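PDB 2G3B: putative TetR-family transcriptional regulator from Rhodococcus sp., which probably binds operator DNA through a helix-turn-helix domain and acts as a TetR-type transcriptional repressor. Local coordinates for residues 1-11 and 33-44; 80-90 and 173-184. All blocks are in the same frame, centred on the assembly; numbering follows the deposited sequence.

In the fold
From the N terminus, the chain runs through helix 2-23, turns into helix 26-33 and then into helix 37-44, where interaction 1 folds residues 33-44 back over 1-11 and closes the small, probable N-terminal DNA-binding domain. Helix 47-66 then leads into the larger C-terminal domain. Interaction 2 opens at 80-90, at the end of helix 76-86, and closes at helix 173-188, a far longer loop that brings the last helix of the chain against the first part of that domain. The two contacts follow in series, neither nested nor crossing. They do not touch: their centres lie 33 Å apart, on opposite sides of the chain's centre.

Interaction 1. Residues 1-11 and 33-44; sequences MSERRDAILKA and AGVSPGLLYYHF
With CG1 beside the backbone N (chi1 -73°) and CG2 anti to it, Ile8 spreads both branches across residues 33-44, which include the last helix of the predicted helix-turn-helix, the recognition helix of TetR-family DNA-binding domains. CG1 of Ile8 lies 3.7 Å from CG2 of Val35, while CG2 of Ile8 rests 3.7 Å from CD1 of Leu40 and CD1 of Ile8 comes up to the edge of the Phe44 ring, in its plane. A beta-branched residue suits this buried spot because its arms spread over Val35 and Ala33 as well as Leu40 and Phe44; Leu50 of helix 47-66 adds a further neighbour. Leu9 sets CD2 against CZ of Phe44. The backbones approach most closely at two alanines, whose small side chains allow it, and CB of Ala33 is 3.5 Å from O of Ala7. The axes of the two helical segments are 100° apart, nearly perpendicular.

Arg5 bends at chi3, and this carries its guanidinium obliquely across His43. Its CG sits over the imidazole face, 3.6 Å from the ring centroid in a CH-pi contact, and CB of His43 covers one guanidinium face, the two planes being 50° apart. An alanine in place of Arg5 would keep none of this, and the His43 ring would probably lose the cover of one face and be freer to turn. Ser36 caps helix 37-44, its OG accepting from Leu39 N. The side chain of Leu39 lies nearly perpendicular to that of Arg4, laying CD2 over one guanidinium face, 3.4 Å from NE of Arg4.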
loop_
_atom_site.group_PDB
_atom_site.type_symbol
_atom_site.label_atom_id
_atom_site.label_comp_id
_atom_site.label_asym_id
_atom_site.label_seq_id
_atom_site.Cartn_x
_atom_site.Cartn_y
_atom_site.Cartn_z
HETATM N N MSE A 1 -7.960 -32.271 10.685
HETATM C CA MSE A 1 -6.903 -32.061 9.648
HETATM C C MSE A 1 -7.359 -30.926 8.750
HETATM O O MSE A 1 -6.566 -30.063 8.467
HETATM C CB MSE A 1 -6.598 -33.332 8.885
HETATM C CG MSE A 1 -6.436 -34.581 9.802
HETATM SE SE MSE A 1 -8.066 -35.469 10.668
HETATM C CE MSE A 1 -7.843 -35.092 12.719
ATOM N N SER A 2 -8.637 -30.884 8.343
ATOM C CA SER A 2 -9.208 -29.633 7.788
ATOM C C SER A 2 -9.639 -28.600 8.855
ATOM O O SER A 2 -9.423 -27.396 8.677
ATOM C CB SER A 2 -10.306 -29.851 6.758
ATOM O OG SER A 2 -10.465 -28.647 6.007
ATOM N N GLU A 3 -10.201 -29.075 9.964
ATOM C CA GLU A 3 -10.244 -28.292 11.202
ATOM C C GLU A 3 -8.822 -27.924 11.655
ATOM O O GLU A 3 -8.599 -26.846 12.198
ATOM C CB GLU A 3 -10.950 -29.075 12.321
ATOM C CG GLU A 3 -10.766 -28.527 13.752
ATOM C CD GLU A 3 -11.262 -29.512 14.836
ATOM O OE1 GLU A 3 -10.419 -30.150 15.518
ATOM O OE2 GLU A 3 -12.496 -29.649 14.992
ATOM N N ARG A 4 -7.867 -28.812 11.419
ATOM C CA ARG A 4 -6.496 -28.546 11.863
ATOM C C ARG A 4 -5.741 -27.615 10.897
ATOM O O ARG A 4 -4.968 -26.778 11.337
ATOM C CB ARG A 4 -5.728 -29.854 12.130
ATOM C CG ARG A 4 -6.334 -30.726 13.241
ATOM C CD ARG A 4 -5.368 -31.867 13.629
ATOM N NE ARG A 4 -5.072 -32.806 12.524
ATOM C CZ ARG A 4 -4.434 -33.984 12.636
ATOM N NH1 ARG A 4 -3.979 -34.443 13.810
ATOM N NH2 ARG A 4 -4.223 -34.707 11.542
ATOM N N ARG A 5 -5.957 -27.780 9.594
ATOM C CA ARG A 5 -5.412 -26.849 8.594
ATOM C C ARG A 5 -5.911 -25.429 8.893
ATOM O O ARG A 5 -5.112 -24.515 8.944
ATOM C CB ARG A 5 -5.798 -27.250 7.167
ATOM C CG ARG A 5 -5.031 -28.441 6.658
ATOM C CD ARG A 5 -5.475 -28.849 5.271
ATOM N NE ARG A 5 -4.703 -28.178 4.215
ATOM C CZ ARG A 5 -3.912 -28.803 3.328
ATOM N NH1 ARG A 5 -3.775 -30.136 3.341
ATOM N NH2 ARG A 5 -3.251 -28.098 2.410
ATOM N N ASP A 6 -7.216 -25.277 9.121
ATOM C CA ASP A 6 -7.824 -23.982 9.500
ATOM C C ASP A 6 -7.205 -23.362 10.764
ATOM O O ASP A 6 -6.963 -22.160 10.787
ATOM C CB ASP A 6 -9.342 -24.153 9.695
ATOM C CG ASP A 6 -10.054 -22.838 10.115
ATOM O OD1 ASP A 6 -10.560 -22.122 9.214
ATOM O OD2 ASP A 6 -10.101 -22.510 11.338
ATOM N N ALA A 7 -6.941 -24.178 11.805
ATOM C CA ALA A 7 -6.273 -23.699 13.024
ATOM C C ALA A 7 -4.864 -23.226 12.728
ATOM O O ALA A 7 -4.417 -22.208 13.252
ATOM C CB ALA A 7 -6.240 -24.814 14.142
ATOM N N ILE A 8 -4.154 -23.956 11.872
ATOM C CA ILE A 8 -2.797 -23.566 11.531
ATOM C C ILE A 8 -2.803 -22.183 10.824
ATOM O O ILE A 8 -1.967 -21.301 11.118
ATOM C CB ILE A 8 -2.063 -24.622 10.635
ATOM C CG1 ILE A 8 -1.696 -25.867 11.479
ATOM C CG2 ILE A 8 -0.796 -24.015 10.054
ATOM C CD1 ILE A 8 -1.411 -27.163 10.628
ATOM N N LEU A 9 -3.716 -22.042 9.874
ATOM C CA LEU A 9 -3.752 -20.850 9.009
ATOM C C LEU A 9 -4.223 -19.641 9.841
ATOM O O LEU A 9 -3.655 -18.545 9.776
ATOM C CB LEU A 9 -4.655 -21.133 7.783
ATOM C CG LEU A 9 -4.017 -22.208 6.876
ATOM C CD1 LEU A 9 -4.842 -22.566 5.676
ATOM C CD2 LEU A 9 -2.610 -21.771 6.482
ATOM N N LYS A 10 -5.234 -19.853 10.673
ATOM C CA LYS A 10 -5.698 -18.802 11.578
ATOM C C LYS A 10 -4.542 -18.280 12.485
ATOM O O LYS A 10 -4.393 -17.066 12.706
ATOM C CB LYS A 10 -6.829 -19.386 12.401
ATOM C CG LYS A 10 -7.401 -18.494 13.477
ATOM C CD LYS A 10 -8.241 -19.368 14.393
ATOM C CE LYS A 10 -9.561 -19.693 13.705
ATOM N N ALA A 11 -3.769 -19.202 13.059
ATOM C CA ALA A 11 -2.610 -18.836 13.882
ATOM C C ALA A 11 -1.528 -18.165 13.039
ATOM O O ALA A 11 -0.816 -17.282 13.501
ATOM C CB ALA A 11 -2.034 -20.128 14.600
ATOM N N ALA A 33 -1.687 -23.399 17.443
ATOM C CA ALA A 33 -2.758 -24.084 16.754
ATOM C C ALA A 33 -3.121 -25.398 17.418
ATOM O O ALA A 33 -4.074 -26.034 16.995
ATOM C CB ALA A 33 -2.443 -24.279 15.220
ATOM N N GLY A 34 -2.360 -25.785 18.442
ATOM C CA GLY A 34 -2.579 -27.028 19.180
ATOM C C GLY A 34 -2.174 -28.236 18.353
ATOM O O GLY A 34 -2.752 -29.347 18.495
ATOM N N VAL A 35 -1.207 -28.037 17.455
ATOM C CA VAL A 35 -0.738 -29.175 16.631
ATOM C C VAL A 35 0.778 -29.319 16.656
ATOM O O VAL A 35 1.442 -28.488 17.233
ATOM C CB VAL A 35 -1.251 -29.042 15.179
ATOM C CG1 VAL A 35 -2.828 -28.991 15.177
ATOM C CG2 VAL A 35 -0.660 -27.790 14.514
ATOM N N SER A 36 1.323 -30.344 16.006
ATOM C CA SER A 36 2.754 -30.545 15.973
ATOM C C SER A 36 3.318 -29.846 14.743
ATOM O O SER A 36 2.673 -29.773 13.715
ATOM C CB SER A 36 3.076 -32.034 15.873
ATOM O OG SER A 36 2.754 -32.481 14.554
ATOM N N PRO A 37 4.568 -29.364 14.829
ATOM C CA PRO A 37 5.286 -28.924 13.627
ATOM C C PRO A 37 5.181 -29.933 12.460
ATOM O O PRO A 37 4.978 -29.500 11.343
ATOM C CB PRO A 37 6.732 -28.824 14.126
ATOM C CG PRO A 37 6.546 -28.384 15.571
ATOM C CD PRO A 37 5.369 -29.191 16.061
ATOM N N GLY A 38 5.278 -31.254 12.709
ATOM C CA GLY A 38 5.251 -32.252 11.631
ATOM C C GLY A 38 3.910 -32.246 10.877
ATOM O O GLY A 38 3.837 -32.510 9.647
ATOM N N LEU A 39 2.830 -31.946 11.584
ATOM C CA LEU A 39 1.525 -31.885 10.869
ATOM C C LEU A 39 1.519 -30.701 9.951
ATOM O O LEU A 39 0.978 -30.769 8.825
ATOM C CB LEU A 39 0.343 -31.801 11.810
ATOM C CG LEU A 39 -1.035 -31.737 11.132
ATOM C CD1 LEU A 39 -1.398 -33.083 10.453
ATOM C CD2 LEU A 39 -2.087 -31.310 12.080
ATOM N N LEU A 40 2.103 -29.600 10.428
ATOM C CA LEU A 40 2.145 -28.384 9.619
ATOM C C LEU A 40 2.942 -28.650 8.317
ATOM O O LEU A 40 2.487 -28.301 7.184
ATOM C CB LEU A 40 2.681 -27.231 10.499
ATOM C CG LEU A 40 2.678 -25.825 9.934
ATOM C CD1 LEU A 40 2.638 -24.791 11.101
ATOM C CD2 LEU A 40 3.948 -25.684 9.057
ATOM N N TYR A 41 4.091 -29.316 8.447
ATOM C CA TYR A 41 4.873 -29.674 7.272
ATOM C C TYR A 41 4.214 -30.702 6.359
ATOM O O TYR A 41 4.382 -30.644 5.132
ATOM C CB TYR A 41 6.233 -30.220 7.654
ATOM C CG TYR A 41 7.130 -29.225 8.345
ATOM C CD1 TYR A 41 7.442 -28.013 7.767
ATOM C CD2 TYR A 41 7.742 -29.550 9.561
ATOM C CE1 TYR A 41 8.290 -27.110 8.403
ATOM C CE2 TYR A 41 8.609 -28.643 10.208
ATOM C CZ TYR A 41 8.879 -27.453 9.623
ATOM O OH TYR A 41 9.747 -26.586 10.238
ATOM N N TYR A 42 3.497 -31.654 6.950
ATOM C CA TYR A 42 2.681 -32.563 6.145
ATOM C C TYR A 42 1.664 -31.822 5.257
ATOM O O TYR A 42 1.512 -32.148 4.080
ATOM C CB TYR A 42 1.970 -33.586 7.020
ATOM C CG TYR A 42 1.270 -34.661 6.203
ATOM C CD1 TYR A 42 2.009 -35.624 5.458
ATOM C CD2 TYR A 42 -0.118 -34.726 6.168
ATOM C CE1 TYR A 42 1.345 -36.612 4.685
ATOM C CE2 TYR A 42 -0.771 -35.681 5.389
ATOM C CZ TYR A 42 -0.039 -36.620 4.671
ATOM O OH TYR A 42 -0.707 -37.570 3.933
ATOM N N HIS A 43 0.958 -30.841 5.811
ATOM C CA HIS A 43 -0.063 -30.149 4.975
ATOM C C HIS A 43 0.488 -29.100 4.063
ATOM O O HIS A 43 -0.089 -28.851 3.016
ATOM C CB HIS A 43 -1.147 -29.476 5.833
ATOM C CG HIS A 43 -2.051 -30.450 6.510
ATOM N ND1 HIS A 43 -2.710 -31.445 5.818
ATOM C CD2 HIS A 43 -2.414 -30.588 7.808
ATOM C CE1 HIS A 43 -3.420 -32.173 6.665
ATOM N NE2 HIS A 43 -3.267 -31.669 7.876
ATOM N N PHE A 44 1.541 -28.410 4.483
ATOM C CA PHE A 44 1.990 -27.201 3.764
ATOM C C PHE A 44 3.416 -27.304 3.200
ATOM O O PHE A 44 3.867 -26.424 2.482
ATOM C CB PHE A 44 1.828 -25.987 4.684
ATOM C CG PHE A 44 0.396 -25.792 5.150
ATOM C CD1 PHE A 44 0.040 -26.040 6.481
ATOM C CD2 PHE A 44 -0.606 -25.384 4.243
ATOM C CE1 PHE A 44 -1.300 -25.866 6.908
ATOM C CE2 PHE A 44 -1.953 -25.218 4.666
ATOM C CZ PHE A 44 -2.282 -25.448 5.992
#

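Interaction 2. Residues 80-90 and 173-184; sequences LTRSLLGEIQD and TEDARSHLLGAI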
loop_
_atom_site.group_PDB
_atom_site.type_symbol
_atom_site.label_atom_id
_atom_site.label_comp_id
_atom_site.label_asym_id
_atom_site.label_seq_id
_atom_site.Cartn_x
_atom_site.Cartn_y
_atom_site.Cartn_z
ATOM N N LEU A 80 -20.370 -3.920 -5.809
ATOM C CA LEU A 80 -19.099 -3.213 -5.802
ATOM C C LEU A 80 -18.831 -2.423 -4.536
ATOM O O LEU A 80 -17.715 -2.426 -4.024
ATOM C CB LEU A 80 -19.043 -2.219 -6.955
ATOM C CG LEU A 80 -18.370 -2.533 -8.268
ATOM C CD1 LEU A 80 -18.237 -1.194 -8.975
ATOM C CD2 LEU A 80 -16.997 -3.160 -8.044
ATOM N N THR A 81 -19.839 -1.680 -4.074
ATOM C CA THR A 81 -19.723 -0.881 -2.855
ATOM C C THR A 81 -19.446 -1.779 -1.659
ATOM O O THR A 81 -18.567 -1.482 -0.868
ATOM C CB THR A 81 -21.025 -0.089 -2.576
ATOM O OG1 THR A 81 -21.248 0.825 -3.647
ATOM C CG2 THR A 81 -20.955 0.699 -1.264
ATOM N N ARG A 82 -20.239 -2.841 -1.521
ATOM C CA ARG A 82 -20.087 -3.775 -0.392
ATOM C C ARG A 82 -18.690 -4.405 -0.388
ATOM O O ARG A 82 -18.070 -4.571 0.662
ATOM C CB ARG A 82 -21.153 -4.859 -0.456
ATOM C CG ARG A 82 -20.927 -6.007 0.547
ATOM C CD ARG A 82 -21.974 -7.119 0.363
ATOM N NE ARG A 82 -23.311 -6.536 0.292
ATOM C CZ ARG A 82 -24.073 -6.547 -0.795
ATOM N NH1 ARG A 82 -23.644 -7.156 -1.906
ATOM N NH2 ARG A 82 -25.271 -5.964 -0.757
ATOM N N SER A 83 -18.227 -4.793 -1.575
ATOM C CA SER A 83 -16.926 -5.393 -1.712
ATOM C C SER A 83 -15.808 -4.454 -1.259
ATOM O O SER A 83 -15.002 -4.833 -0.381
ATOM C CB SER A 83 -16.697 -5.850 -3.141
ATOM O OG SER A 83 -15.318 -6.129 -3.283
ATOM N N LEU A 84 -15.780 -3.238 -1.822
ATOM C CA LEU A 84 -14.713 -2.284 -1.539
ATOM C C LEU A 84 -14.763 -1.781 -0.103
ATOM O O LEU A 84 -13.731 -1.743 0.558
ATOM C CB LEU A 84 -14.644 -1.153 -2.555
ATOM C CG LEU A 84 -14.437 -1.741 -3.979
ATOM C CD1 LEU A 84 -14.808 -0.747 -5.047
ATOM C CD2 LEU A 84 -13.013 -2.267 -4.173
ATOM N N LEU A 85 -15.935 -1.502 0.418
ATOM C CA LEU A 85 -16.023 -1.000 1.812
ATOM C C LEU A 85 -15.767 -2.096 2.843
ATOM O O LEU A 85 -15.284 -1.811 3.945
ATOM C CB LEU A 85 -17.401 -0.284 2.082
ATOM C CG LEU A 85 -17.400 1.269 1.928
ATOM C CD1 LEU A 85 -17.111 1.597 0.480
ATOM C CD2 LEU A 85 -18.757 1.883 2.326
ATOM N N GLY A 86 -16.132 -3.338 2.507
ATOM C CA GLY A 86 -15.923 -4.488 3.400
ATOM C C GLY A 86 -14.467 -4.697 3.839
ATOM O O GLY A 86 -14.215 -5.337 4.872
ATOM N N GLU A 87 -13.528 -4.146 3.066
ATOM C CA GLU A 87 -12.065 -4.243 3.321
ATOM C C GLU A 87 -11.558 -3.394 4.484
ATOM O O GLU A 87 -10.466 -3.633 5.072
ATOM C CB GLU A 87 -11.327 -3.780 2.038
ATOM C CG GLU A 87 -11.660 -4.562 0.768
ATOM C CD GLU A 87 -11.159 -6.029 0.828
ATOM O OE1 GLU A 87 -10.240 -6.334 1.599
ATOM O OE2 GLU A 87 -11.697 -6.865 0.093
ATOM N N ILE A 88 -12.328 -2.361 4.796
ATOM C CA ILE A 88 -11.938 -1.379 5.804
ATOM C C ILE A 88 -13.072 -1.171 6.789
ATOM O O ILE A 88 -14.014 -0.452 6.515
ATOM C CB ILE A 88 -11.384 -0.046 5.211
ATOM C CG1 ILE A 88 -10.154 -0.318 4.322
ATOM C CG2 ILE A 88 -11.090 0.992 6.356
ATOM C CD1 ILE A 88 -9.703 0.903 3.502
ATOM N N GLN A 89 -12.938 -1.833 7.951
ATOM C CA GLN A 89 -13.972 -1.912 8.998
ATOM C C GLN A 89 -13.283 -2.099 10.312
ATOM O O GLN A 89 -12.249 -2.757 10.369
ATOM C CB GLN A 89 -14.935 -3.138 8.841
ATOM C CG GLN A 89 -15.551 -3.317 7.482
ATOM C CD GLN A 89 -16.650 -4.392 7.484
ATOM O OE1 GLN A 89 -17.608 -4.312 8.262
ATOM N NE2 GLN A 89 -16.493 -5.409 6.643
ATOM N N ASP A 90 -13.831 -1.485 11.355
ATOM C CA ASP A 90 -13.343 -1.639 12.730
ATOM C C ASP A 90 -13.936 -2.924 13.318
ATOM O O ASP A 90 -14.807 -2.865 14.220
ATOM C CB ASP A 90 -13.825 -0.469 13.605
ATOM C CG ASP A 90 -13.210 0.862 13.217
ATOM O OD1 ASP A 90 -12.074 0.875 12.687
ATOM O OD2 ASP A 90 -13.882 1.924 13.418
ATOM N N THR A 173 -11.081 5.332 10.048
ATOM C CA THR A 173 -11.910 4.343 9.393
ATOM C C THR A 173 -13.023 5.039 8.550
ATOM O O THR A 173 -13.203 4.712 7.353
ATOM C CB THR A 173 -12.573 3.396 10.449
ATOM O OG1 THR A 173 -11.528 2.851 11.263
ATOM C CG2 THR A 173 -13.303 2.234 9.757
ATOM N N GLU A 174 -13.745 5.970 9.179
ATOM C CA GLU A 174 -14.895 6.609 8.517
ATOM C C GLU A 174 -14.425 7.456 7.322
ATOM O O GLU A 174 -15.150 7.527 6.313
ATOM C CB GLU A 174 -15.729 7.429 9.510
ATOM C CG GLU A 174 -15.066 8.669 10.142
ATOM C CD GLU A 174 -14.230 8.382 11.438
ATOM O OE1 GLU A 174 -13.889 7.194 11.759
ATOM O OE2 GLU A 174 -13.908 9.397 12.107
ATOM N N ASP A 175 -13.224 8.077 7.421
ATOM C CA ASP A 175 -12.695 8.829 6.278
ATOM C C ASP A 175 -12.379 7.887 5.124
ATOM O O ASP A 175 -12.742 8.130 3.984
ATOM C CB ASP A 175 -11.410 9.613 6.653
ATOM C CG ASP A 175 -11.712 11.023 7.118
ATOM O OD1 ASP A 175 -12.904 11.323 7.451
ATOM O OD2 ASP A 175 -10.762 11.827 7.152
ATOM N N ALA A 176 -11.664 6.819 5.434
ATOM C CA ALA A 176 -11.276 5.819 4.418
ATOM C C ALA A 176 -12.500 5.202 3.680
ATOM O O ALA A 176 -12.501 5.056 2.460
ATOM C CB ALA A 176 -10.360 4.718 5.082
ATOM N N ARG A 177 -13.556 4.869 4.437
ATOM C CA ARG A 177 -14.808 4.371 3.837
ATOM C C ARG A 177 -15.479 5.401 2.945
ATOM O O ARG A 177 -15.952 5.057 1.859
ATOM C CB ARG A 177 -15.744 3.860 4.960
ATOM C CG ARG A 177 -15.133 2.586 5.599
ATOM C CD ARG A 177 -15.868 2.175 6.961
ATOM N NE ARG A 177 -17.308 1.906 6.713
ATOM C CZ ARG A 177 -17.768 0.746 6.244
ATOM N NH1 ARG A 177 -16.931 -0.242 5.924
ATOM N NH2 ARG A 177 -19.057 0.572 6.096
ATOM N N SER A 178 -15.515 6.647 3.410
ATOM C CA SER A 178 -16.173 7.713 2.676
ATOM C C SER A 178 -15.396 7.895 1.398
ATOM O O SER A 178 -16.007 8.125 0.364
ATOM C CB SER A 178 -16.118 9.042 3.416
ATOM O OG SER A 178 -16.878 10.015 2.664
ATOM N N HIS A 179 -14.045 7.808 1.440
ATOM C CA HIS A 179 -13.282 8.091 0.169
ATOM C C HIS A 179 -13.507 6.986 -0.859
ATOM O O HIS A 179 -13.578 7.242 -2.085
ATOM C CB HIS A 179 -11.768 8.184 0.427
ATOM C CG HIS A 179 -11.349 9.282 1.365
ATOM N ND1 HIS A 179 -12.111 10.401 1.606
ATOM C CD2 HIS A 179 -10.236 9.415 2.136
ATOM C CE1 HIS A 179 -11.509 11.163 2.496
ATOM N NE2 HIS A 179 -10.345 10.614 2.787
ATOM N N LEU A 180 -13.605 5.747 -0.377
ATOM C CA LEU A 180 -13.917 4.627 -1.272
ATOM C C LEU A 180 -15.278 4.803 -1.907
ATOM O O LEU A 180 -15.466 4.524 -3.100
ATOM C CB LEU A 180 -13.878 3.265 -0.543
ATOM C CG LEU A 180 -12.473 2.702 -0.282
ATOM C CD1 LEU A 180 -12.590 1.516 0.677
ATOM C CD2 LEU A 180 -11.830 2.249 -1.564
ATOM N N LEU A 181 -16.239 5.286 -1.123
ATOM C CA LEU A 181 -17.564 5.562 -1.707
ATOM C C LEU A 181 -17.472 6.604 -2.771
ATOM O O LEU A 181 -18.158 6.491 -3.791
ATOM C CB LEU A 181 -18.542 6.076 -0.641
ATOM C CG LEU A 181 -19.244 5.103 0.285
ATOM C CD1 LEU A 181 -20.038 5.909 1.377
ATOM C CD2 LEU A 181 -20.187 4.146 -0.488
ATOM N N GLY A 182 -16.707 7.665 -2.527
ATOM C CA GLY A 182 -16.630 8.778 -3.537
ATOM C C GLY A 182 -15.942 8.250 -4.800
ATOM O O GLY A 182 -16.381 8.540 -5.919
ATOM N N ALA A 183 -14.882 7.450 -4.639
ATOM C CA ALA A 183 -14.238 6.800 -5.806
ATOM C C ALA A 183 -15.201 5.969 -6.682
ATOM O O ALA A 183 -15.237 6.140 -7.925
ATOM C CB ALA A 183 -13.051 5.975 -5.367
ATOM N N ILE A 184 -16.002 5.126 -6.041
ATOM C CA ILE A 184 -17.080 4.374 -6.707
ATOM C C ILE A 184 -18.076 5.242 -7.386
ATOM O O ILE A 184 -18.476 4.927 -8.533
ATOM C CB ILE A 184 -17.885 3.505 -5.708
ATOM C CG1 ILE A 184 -16.990 2.400 -5.172
ATOM C CG2 ILE A 184 -19.192 2.956 -6.396
ATOM C CD1 ILE A 184 -17.417 1.798 -3.786
#
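Leu85 and Leu180 run side by side in opposite senses, which brings CD1 of Leu85 to 3.8 Å from CB of Leu180, while Leu181 lies across Leu85, nearly perpendicular to it, with its CG against the other methyl, CD2 of Leu85. Leu85 is thus a knob in a hole made by Arg177, Leu180, Leu181 and Ile184. The fit is returned from the other helix: Ile184 enters among Leu80, Thr81, Leu84 and Leu85, with its CG1 3.8 Å from CD1 of Leu84 and CD1 of Ile184 against CA of Thr81. A leucine suits position 85, since its two methyls meet different walls of the hole. CG2 of Thr81 meets CD2 of Leu181, and the Thr81 hydroxyl bonds to O of Arg77 in its own helix.

This knobs-into-holes packing joins two helices of the all-helical C-terminal domain of a TetR-type regulator, running roughly antiparallel with 148° between their directions. Helix 148-167 packs on the same helix 76-86, where Met155 meets Leu80 and Leu84.

Past the helix the chain straightens, and Ile88 puts CG2 4.0 Å from CB of Ala176, a residue small enough to let it in close. Arg177, bent at chi3, brings its guanidinium edge-on to the Ile88 carbonyl: NH1 of Arg177 donates to O of Ile88 over 3.0 Å at 162°. The oxygen lies near the guanidinium plane, while NH1 approaches tilted out of the carbonyl plane. CD2 of Leu85 lies over one face of the same group. Asp90 and Thr173 reach for one another from facing sides, and OG1 of Thr173 donates to OD1 of Asp90 in a very short bond of 2.5 Å; that hydroxyl is also hydrogen-bonded to NE1 of Trp166.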